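Local coordinates for putative lipoprotein (Campylobacter jejuni subsp. jejuni, PDB 2G5G) that probably takes part in bacterial heme uptake, binding a cofacial pair of heme molecules through tyrosine ligation, a mode of binding linked to its dimerization, at residues E166-L171 against I196-D201; G159-T164 against I230-Q235. All blocks are in the same frame, centred on the assembly; numbering follows the deposited sequence.

Interaction 1 of 2, residues E166-L171 against I196-D201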
ATOM      1  N   GLU A 166      -9.244 -22.948   2.583  1.00 31.07           N
ATOM      2  CA  GLU A 166     -10.601 -22.574   2.228  1.00 32.07           C
ATOM      3  C   GLU A 166     -10.894 -21.157   2.725  1.00 29.85           C
ATOM      4  O   GLU A 166     -11.413 -20.331   1.995  1.00 29.67           O
ATOM      5  CB  GLU A 166     -11.580 -23.588   2.839  1.00 31.70           C
ATOM      6  CG  GLU A 166     -13.035 -23.476   2.400  1.00 36.46           C
ATOM      7  CD  GLU A 166     -13.995 -24.405   3.186  1.00 36.41           C
ATOM      8  OE1 GLU A 166     -13.530 -25.351   3.872  1.00 44.22           O
ATOM      9  OE2 GLU A 166     -15.227 -24.187   3.108  1.00 42.51           O
ATOM     10  N   VAL A 167     -10.574 -20.884   3.984  1.00 29.76           N
ATOM     11  CA  VAL A 167     -10.721 -19.517   4.528  1.00 27.79           C
ATOM     12  C   VAL A 167      -9.885 -18.483   3.751  1.00 27.59           C
ATOM     13  O   VAL A 167     -10.407 -17.425   3.332  1.00 27.03           O
ATOM     14  CB  VAL A 167     -10.371 -19.498   6.039  1.00 28.53           C
ATOM     15  CG1 VAL A 167     -10.257 -18.043   6.550  1.00 27.25           C
ATOM     16  CG2 VAL A 167     -11.455 -20.318   6.830  1.00 26.10           C
ATOM     17  N   LYS A 168      -8.603 -18.798   3.567  1.00 27.91           N
ATOM     18  CA  LYS A 168      -7.674 -17.926   2.825  1.00 29.88           C
ATOM     19  C   LYS A 168      -8.128 -17.632   1.409  1.00 29.90           C
ATOM     20  O   LYS A 168      -7.996 -16.510   0.949  1.00 29.48           O
ATOM     21  CB  LYS A 168      -6.257 -18.493   2.814  1.00 28.59           C
ATOM     22  CG  LYS A 168      -5.539 -18.334   4.119  1.00 31.40           C
ATOM     23  CD  LYS A 168      -4.211 -19.048   4.083  1.00 35.26           C
ATOM     24  CE  LYS A 168      -3.423 -18.744   5.349  1.00 36.00           C
ATOM     25  NZ  LYS A 168      -2.528 -19.883   5.692  1.00 40.12           N
ATOM     26  N   LYS A 169      -8.660 -18.644   0.719  1.00 31.84           N
ATOM     27  CA  LYS A 169      -9.176 -18.443  -0.657  1.00 32.20           C
ATOM     28  C   LYS A 169     -10.426 -17.575  -0.660  1.00 32.10           C
ATOM     29  O   LYS A 169     -10.597 -16.726  -1.535  1.00 32.09           O
ATOM     30  CB  LYS A 169      -9.479 -19.782  -1.335  1.00 33.16           C
ATOM     31  CG  LYS A 169      -9.581 -19.670  -2.857  1.00 35.53           C
ATOM     32  CD  LYS A 169     -11.016 -19.504  -3.306  1.00 40.23           C
ATOM     33  CE  LYS A 169     -11.192 -19.911  -4.797  1.00 41.16           C
ATOM     34  NZ  LYS A 169      -9.995 -19.563  -5.633  1.00 42.68           N
ATOM     35  N   GLN A 170     -11.311 -17.771   0.321  1.00 31.44           N
ATOM     36  CA  GLN A 170     -12.486 -16.909   0.411  1.00 30.83           C
ATOM     37  C   GLN A 170     -12.053 -15.470   0.631  1.00 29.91           C
ATOM     38  O   GLN A 170     -12.634 -14.564   0.057  1.00 29.31           O
ATOM     39  CB  GLN A 170     -13.455 -17.335   1.520  1.00 30.89           C
ATOM     40  CG  GLN A 170     -14.208 -18.642   1.245  1.00 31.61           C
ATOM     41  CD  GLN A 170     -14.980 -19.123   2.475  1.00 31.67           C
ATOM     42  OE1 GLN A 170     -14.496 -19.958   3.238  1.00 34.07           O
ATOM     43  NE2 GLN A 170     -16.173 -18.582   2.671  1.00 32.02           N
ATOM     44  N   LEU A 171     -11.050 -15.273   1.490  1.00 30.19           N
ATOM     45  CA  LEU A 171     -10.514 -13.945   1.748  1.00 30.34           C
ATOM     46  C   LEU A 171      -9.835 -13.371   0.488  1.00 31.44           C
ATOM     47  O   LEU A 171      -9.968 -12.192   0.189  1.00 31.60           O
ATOM     48  CB  LEU A 171      -9.528 -13.989   2.925  1.00 29.47           C
ATOM     49  CG  LEU A 171     -10.159 -13.944   4.346  1.00 29.15           C
ATOM     50  CD1 LEU A 171      -9.075 -14.067   5.403  1.00 26.86           C
ATOM     51  CD2 LEU A 171     -10.996 -12.692   4.586  1.00 27.56           C
ATOM     52  N   ILE A 196      -2.555 -10.112   5.935  1.00 31.71           N
ATOM     53  CA  ILE A 196      -2.845  -8.956   6.795  1.00 31.35           C
ATOM     54  C   ILE A 196      -4.228  -9.036   7.436  1.00 31.54           C
ATOM     55  O   ILE A 196      -4.374  -8.706   8.627  1.00 31.82           O
ATOM     56  CB  ILE A 196      -2.689  -7.604   6.046  1.00 31.73           C
ATOM     57  CG1 ILE A 196      -1.200  -7.291   5.830  1.00 30.77           C
ATOM     58  CG2 ILE A 196      -3.309  -6.438   6.836  1.00 32.07           C
ATOM     59  CD1 ILE A 196      -0.980  -6.336   4.686  1.00 31.93           C
ATOM     60  N   GLN A 197      -5.239  -9.436   6.653  1.00 30.19           N
ATOM     61  CA  GLN A 197      -6.602  -9.674   7.204  1.00 28.87           C
ATOM     62  C   GLN A 197      -6.569 -10.748   8.282  1.00 27.69           C
ATOM     63  O   GLN A 197      -7.150 -10.577   9.367  1.00 28.61           O
ATOM     64  CB  GLN A 197      -7.584 -10.059   6.097  1.00 28.81           C
ATOM     65  CG  GLN A 197      -9.029 -10.083   6.534  1.00 29.47           C
ATOM     66  CD  GLN A 197      -9.762  -8.774   6.363  1.00 28.79           C
ATOM     67  OE1 GLN A 197     -11.001  -8.715   6.483  1.00 30.71           O
ATOM     68  NE2 GLN A 197      -9.028  -7.714   6.109  1.00 31.48           N
ATOM     69  N   GLN A 198      -5.881 -11.834   7.992  1.00 26.16           N
ATOM     70  CA  GLN A 198      -5.749 -12.973   8.902  1.00 27.08           C
ATOM     71  C   GLN A 198      -5.103 -12.557  10.231  1.00 27.27           C
ATOM     72  O   GLN A 198      -5.572 -12.940  11.320  1.00 26.14           O
ATOM     73  CB  GLN A 198      -4.916 -14.086   8.241  1.00 26.00           C
ATOM     74  CG  GLN A 198      -5.665 -14.864   7.128  1.00 27.44           C
ATOM     75  CD  GLN A 198      -6.184 -16.199   7.612  1.00 27.52           C
ATOM     76  OE1 GLN A 198      -7.346 -16.322   8.047  1.00 31.48           O
ATOM     77  NE2 GLN A 198      -5.331 -17.200   7.575  1.00 26.16           N
ATOM     78  N   PHE A 199      -4.020 -11.776  10.125  1.00 26.79           N
ATOM     79  CA  PHE A 199      -3.362 -11.200  11.299  1.00 27.63           C
ATOM     80  C   PHE A 199      -4.239 -10.233  12.099  1.00 26.09           C
ATOM     81  O   PHE A 199      -4.191 -10.271  13.331  1.00 26.82           O
ATOM     82  CB  PHE A 199      -2.041 -10.510  10.909  1.00 29.31           C
ATOM     83  CG  PHE A 199      -0.840 -11.423  10.925  1.00 32.24           C
ATOM     84  CD1 PHE A 199      -0.398 -12.044   9.751  1.00 35.41           C
ATOM     85  CD2 PHE A 199      -0.116 -11.618  12.091  1.00 36.31           C
ATOM     86  CE1 PHE A 199       0.718 -12.880   9.761  1.00 35.35           C
ATOM     87  CE2 PHE A 199       1.011 -12.450  12.104  1.00 37.29           C
ATOM     88  CZ  PHE A 199       1.426 -13.074  10.928  1.00 36.39           C
ATOM     89  N   LYS A 200      -5.001  -9.360  11.420  1.00 24.70           N
ATOM     90  CA  LYS A 200      -5.932  -8.425  12.065  1.00 24.62           C
ATOM     91  C   LYS A 200      -6.957  -9.226  12.856  1.00 24.31           C
ATOM     92  O   LYS A 200      -7.234  -8.926  14.013  1.00 24.12           O
ATOM     93  CB  LYS A 200      -6.686  -7.557  11.044  1.00 23.83           C
ATOM     94  CG  LYS A 200      -5.842  -6.441  10.381  1.00 26.33           C
ATOM     95  CD  LYS A 200      -6.602  -5.750   9.261  1.00 23.91           C
ATOM     96  CE  LYS A 200      -5.909  -4.422   8.873  1.00 27.53           C
ATOM     97  NZ  LYS A 200      -6.597  -3.850   7.691  1.00 27.09           N
ATOM     98  N   ASP A 201      -7.488 -10.268  12.226  1.00 23.60           N
ATOM     99  CA  ASP A 201      -8.495 -11.149  12.844  1.00 23.00           C
ATOM    100  C   ASP A 201      -7.976 -11.867  14.084  1.00 22.79           C
ATOM    101  O   ASP A 201      -8.668 -11.954  15.105  1.00 21.76           O
ATOM    102  CB  ASP A 201      -9.003 -12.123  11.777  1.00 22.98           C
ATOM    103  CG  ASP A 201      -9.948 -11.451  10.803  1.00 23.87           C
ATOM    104  OD1 ASP A 201     -10.495 -10.369  11.149  1.00 23.85           O
ATOM    105  OD2 ASP A 201     -10.146 -11.975   9.677  1.00 23.23           O
TER
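Gln198 reaches across from helix 187-210 to Val167, Lys168 and Leu171 on helix 165-179. Its CB points toward the other helix and is followed by CG, which lies 3.9 Å from Leu171 CD1. The chain then bends at chi2 (-101°), bringing CD to 4.1 Å from Lys168 CG, and the amide beyond it ends between two aliphatic neighbours, Val167 CG1 and the methylenes of Lys168. A glutamine suits this place because its first carbons pack like a hydrocarbon while its flat head slides between other side chains. The extended Lys168 chain crosses Gln198 at about a right angle. It lends apolar carbons to the buried amide and carries its charge onward to a weak hydrogen bond from NZ to the carbonyl of Thr163.

One turn further along helix 165-179, Leu171 packs against both glutamines. Its CD2 makes the nearer approach to Gln197 CG, at 3.8 Å, while CD1 meets Gln198 and also comes near Gln197 CG. Gln197 holds CG anti to its backbone N (chi1 -170°), which lays that methylene against the leucine. No hydrogen bond joins the two segments; side-chain packing alone holds them together, their axes approaching to 11.1 Å with an angle of 115° between them. Val167 also touches Leu232 of helix 230-236, so it packs on a third helix as well.

Helix 187-210 turns another side to the cofactor: Ile196 touches heme, and Lys200 NZ hydrogen-bonds a heme oxygen. The arrangement is a steep helix-helix packing in the helical part of a ChaN-family protein, directly behind a wall of its heme pocket.

Interaction 2 of 2, residues G159-T164 against I230-Q235; sequences GYVSTT and IPLHIQ
The imidazole of His233 carries Ser162 on one face: CB stands 3.5 Å from the ring centroid and only 5° off the ring normal, a CH-pi contact centred on the ring. In the ring itself, ND1 is hydrogen-bonded to Arg202 NE of helix 187-210, which fixes the rotation of the imidazole and keeps its face turned to the serine. A serine fits here because it is small enough for its CB to sit directly over the ring yet still offers a hydroxyl. With chi1 at 68°, OG sits between the backbone N and the carbonyl carbon, where it hydrogen-bonds both Asp236 OD2 and Arg202 NH2.

The small serine also lets the backbones come close, the CA atoms of Ser162 and Leu232 being 4.7 Å apart. Leu232 CB meets both CA and CB of Ser162 at 3.7 Å, and its CD1 extends toward the carbonyl oxygen of Val161, at 3.9 Å. Val161 wedges its CG2 methyl against the helix, 3.4 Å from Leu232 O and 4.0 Å from Gln235 CB. A beta-branched residue is apt here, since it places a methyl right beside the backbone, close enough to reach the helix.

Asp236, next along the helix, binds the backbone N atoms of Tyr160 and Val161 as well as the serine hydroxyl, so one carboxylate gathers three groups of the loop. Ile230, Pro231 and Ile234 meanwhile face strands 44-49 and 243-248. Hydrogen bonds to Asp236 and Arg202, with apolar and CH-pi packing, thus dock a loop on a helix that itself packs on the central sheet of the ChaN fold.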
ATOM      1  N   GLY A 159      -2.732 -21.944  12.937  1.00 38.63           N
ATOM      2  CA  GLY A 159      -4.129 -22.095  13.290  1.00 37.93           C
ATOM      3  C   GLY A 159      -4.571 -23.452  12.801  1.00 37.94           C
ATOM      4  O   GLY A 159      -3.806 -24.163  12.119  1.00 38.07           O
ATOM      5  N   TYR A 160      -5.799 -23.803  13.158  1.00 36.91           N
ATOM      6  CA  TYR A 160      -6.414 -25.042  12.751  1.00 36.33           C
ATOM      7  C   TYR A 160      -7.645 -24.716  11.919  1.00 34.40           C
ATOM      8  O   TYR A 160      -7.664 -24.983  10.723  1.00 35.14           O
ATOM      9  CB  TYR A 160      -6.737 -25.920  13.965  1.00 39.20           C
ATOM     10  CG  TYR A 160      -7.425 -27.206  13.586  1.00 43.09           C
ATOM     11  CD1 TYR A 160      -6.781 -28.151  12.772  1.00 46.61           C
ATOM     12  CD2 TYR A 160      -8.725 -27.475  14.015  1.00 46.52           C
ATOM     13  CE1 TYR A 160      -7.421 -29.341  12.402  1.00 47.72           C
ATOM     14  CE2 TYR A 160      -9.375 -28.669  13.660  1.00 47.62           C
ATOM     15  CZ  TYR A 160      -8.716 -29.593  12.853  1.00 46.37           C
ATOM     16  OH  TYR A 160      -9.353 -30.761  12.486  1.00 46.04           O
ATOM     17  N   VAL A 161      -8.664 -24.097  12.507  1.00 30.87           N
ATOM     18  CA  VAL A 161      -9.827 -23.710  11.688  1.00 28.44           C
ATOM     19  C   VAL A 161      -9.722 -22.321  11.074  1.00 26.89           C
ATOM     20  O   VAL A 161     -10.425 -22.020  10.106  1.00 26.66           O
ATOM     21  CB  VAL A 161     -11.175 -23.820  12.445  1.00 29.32           C
ATOM     22  CG1 VAL A 161     -11.400 -25.279  12.955  1.00 28.66           C
ATOM     23  CG2 VAL A 161     -11.253 -22.794  13.570  1.00 27.76           C
ATOM     24  N   SER A 162      -8.881 -21.456  11.642  1.00 24.18           N
ATOM     25  CA  SER A 162      -8.866 -20.070  11.195  1.00 23.73           C
ATOM     26  C   SER A 162      -7.961 -19.808   9.990  1.00 24.19           C
ATOM     27  O   SER A 162      -8.100 -18.778   9.347  1.00 25.04           O
ATOM     28  CB  SER A 162      -8.482 -19.104  12.347  1.00 20.86           C
ATOM     29  OG  SER A 162      -7.140 -19.297  12.724  1.00 22.85           O
ATOM     30  N   THR A 163      -7.056 -20.729   9.696  1.00 25.44           N
ATOM     31  CA  THR A 163      -6.022 -20.485   8.664  1.00 27.15           C
ATOM     32  C   THR A 163      -6.084 -21.487   7.516  1.00 28.06           C
ATOM     33  O   THR A 163      -5.103 -21.658   6.795  1.00 29.46           O
ATOM     34  CB  THR A 163      -4.611 -20.555   9.272  1.00 25.54           C
ATOM     35  OG1 THR A 163      -4.503 -21.754  10.043  1.00 27.26           O
ATOM     36  CG2 THR A 163      -4.370 -19.361  10.185  1.00 29.25           C
ATOM     37  N   THR A 164      -7.224 -22.154   7.352  1.00 29.27           N
ATOM     38  CA  THR A 164      -7.378 -23.169   6.292  1.00 30.15           C
ATOM     39  C   THR A 164      -7.255 -22.537   4.921  1.00 30.73           C
ATOM     40  O   THR A 164      -7.502 -21.336   4.756  1.00 30.99           O
ATOM     41  CB  THR A 164      -8.759 -23.858   6.334  1.00 29.17           C
ATOM     42  OG1 THR A 164      -9.775 -22.911   6.006  1.00 30.02           O
ATOM     43  CG2 THR A 164      -9.044 -24.467   7.689  1.00 29.10           C
ATOM     44  N   ILE A 230     -12.934 -13.258  12.689  1.00 18.35           N
ATOM     45  CA  ILE A 230     -12.630 -13.380  14.116  1.00 18.48           C
ATOM     46  C   ILE A 230     -13.180 -14.625  14.862  1.00 17.79           C
ATOM     47  O   ILE A 230     -12.441 -15.221  15.638  1.00 18.00           O
ATOM     48  CB  ILE A 230     -13.036 -12.094  14.861  1.00 17.60           C
ATOM     49  CG1 ILE A 230     -12.207 -10.911  14.298  1.00 19.88           C
ATOM     50  CG2 ILE A 230     -12.872 -12.273  16.425  1.00 16.87           C
ATOM     51  CD1 ILE A 230     -12.857  -9.540  14.496  1.00 19.42           C
ATOM     52  N   PRO A 231     -14.457 -15.006  14.643  1.00 18.69           N
ATOM     53  CA  PRO A 231     -14.960 -16.235  15.326  1.00 18.52           C
ATOM     54  C   PRO A 231     -14.106 -17.502  15.157  1.00 19.80           C
ATOM     55  O   PRO A 231     -13.972 -18.284  16.109  1.00 19.38           O
ATOM     56  CB  PRO A 231     -16.372 -16.400  14.753  1.00 18.31           C
ATOM     57  CG  PRO A 231     -16.818 -14.979  14.471  1.00 17.38           C
ATOM     58  CD  PRO A 231     -15.543 -14.337  13.897  1.00 18.93           C
ATOM     59  N   LEU A 232     -13.499 -17.691  13.975  1.00 19.98           N
ATOM     60  CA  LEU A 232     -12.610 -18.825  13.748  1.00 20.83           C
ATOM     61  C   LEU A 232     -11.362 -18.750  14.631  1.00 20.53           C
ATOM     62  O   LEU A 232     -10.882 -19.768  15.122  1.00 20.37           O
ATOM     63  CB  LEU A 232     -12.168 -18.876  12.280  1.00 21.66           C
ATOM     64  CG  LEU A 232     -13.270 -18.932  11.219  1.00 25.03           C
ATOM     65  CD1 LEU A 232     -12.641 -18.846   9.813  1.00 26.28           C
ATOM     66  CD2 LEU A 232     -14.075 -20.227  11.404  1.00 27.81           C
ATOM     67  N   HIS A 233     -10.854 -17.538  14.824  1.00 20.16           N
ATOM     68  CA  HIS A 233      -9.621 -17.332  15.584  1.00 20.36           C
ATOM     69  C   HIS A 233      -9.902 -17.505  17.061  1.00 20.18           C
ATOM     70  O   HIS A 233      -9.099 -18.114  17.776  1.00 20.49           O
ATOM     71  CB  HIS A 233      -8.998 -15.956  15.290  1.00 20.27           C
ATOM     72  CG  HIS A 233      -8.601 -15.782  13.855  1.00 21.94           C
ATOM     73  ND1 HIS A 233      -7.302 -15.925  13.419  1.00 23.37           N
ATOM     74  CD2 HIS A 233      -9.337 -15.494  12.754  1.00 21.61           C
ATOM     75  CE1 HIS A 233      -7.255 -15.736  12.111  1.00 22.58           C
ATOM     76  NE2 HIS A 233      -8.476 -15.473  11.683  1.00 22.09           N
ATOM     77  N   ILE A 234     -11.076 -17.037  17.507  1.00 19.68           N
ATOM     78  CA  ILE A 234     -11.536 -17.311  18.892  1.00 20.23           C
ATOM     79  C   ILE A 234     -11.559 -18.814  19.189  1.00 21.09           C
ATOM     80  O   ILE A 234     -11.091 -19.263  20.235  1.00 22.09           O
ATOM     81  CB  ILE A 234     -12.911 -16.643  19.188  1.00 19.75           C
ATOM     82  CG1 ILE A 234     -12.773 -15.109  19.170  1.00 19.92           C
ATOM     83  CG2 ILE A 234     -13.532 -17.152  20.548  1.00 18.40           C
ATOM     84  CD1 ILE A 234     -14.131 -14.349  19.266  1.00 20.91           C
ATOM     85  N   GLN A 235     -12.089 -19.608  18.258  1.00 22.36           N
ATOM     86  CA  GLN A 235     -12.110 -21.070  18.390  1.00 23.32           C
ATOM     87  C   GLN A 235     -10.725 -21.646  18.548  1.00 23.11           C
ATOM     88  O   GLN A 235     -10.509 -22.510  19.409  1.00 22.60           O
ATOM     89  CB  GLN A 235     -12.735 -21.737  17.150  1.00 22.42           C
ATOM     90  CG  GLN A 235     -14.214 -21.458  16.970  1.00 25.78           C
ATOM     91  CD  GLN A 235     -14.790 -22.204  15.767  1.00 27.62           C
ATOM     92  OE1 GLN A 235     -15.409 -21.594  14.896  1.00 35.92           O
ATOM     93  NE2 GLN A 235     -14.591 -23.530  15.718  1.00 28.03           N
TER

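The centres of the two interactions are 10 Å apart, on the same side of the chain's centre. Along the chain the order is 159-164, 166-171, 196-201, 230-235, so interaction 2 brackets interaction 1. Thr164 joins them directly, its OG1 capping Val167 N at the start of helix 165-179. Helix 187-210 also touches interaction 2: Asp201 CB packs 3.4 Å from His233 NE2, and Gln198 O lies 3.4 Å from His233 CE1. The two contacts thus connect helix 230-236, seated on the mixed sheet, to the helices beside the heme pocket, consistent with a helical heme-binding part held to the core by this network of packing and hydrogen bonds.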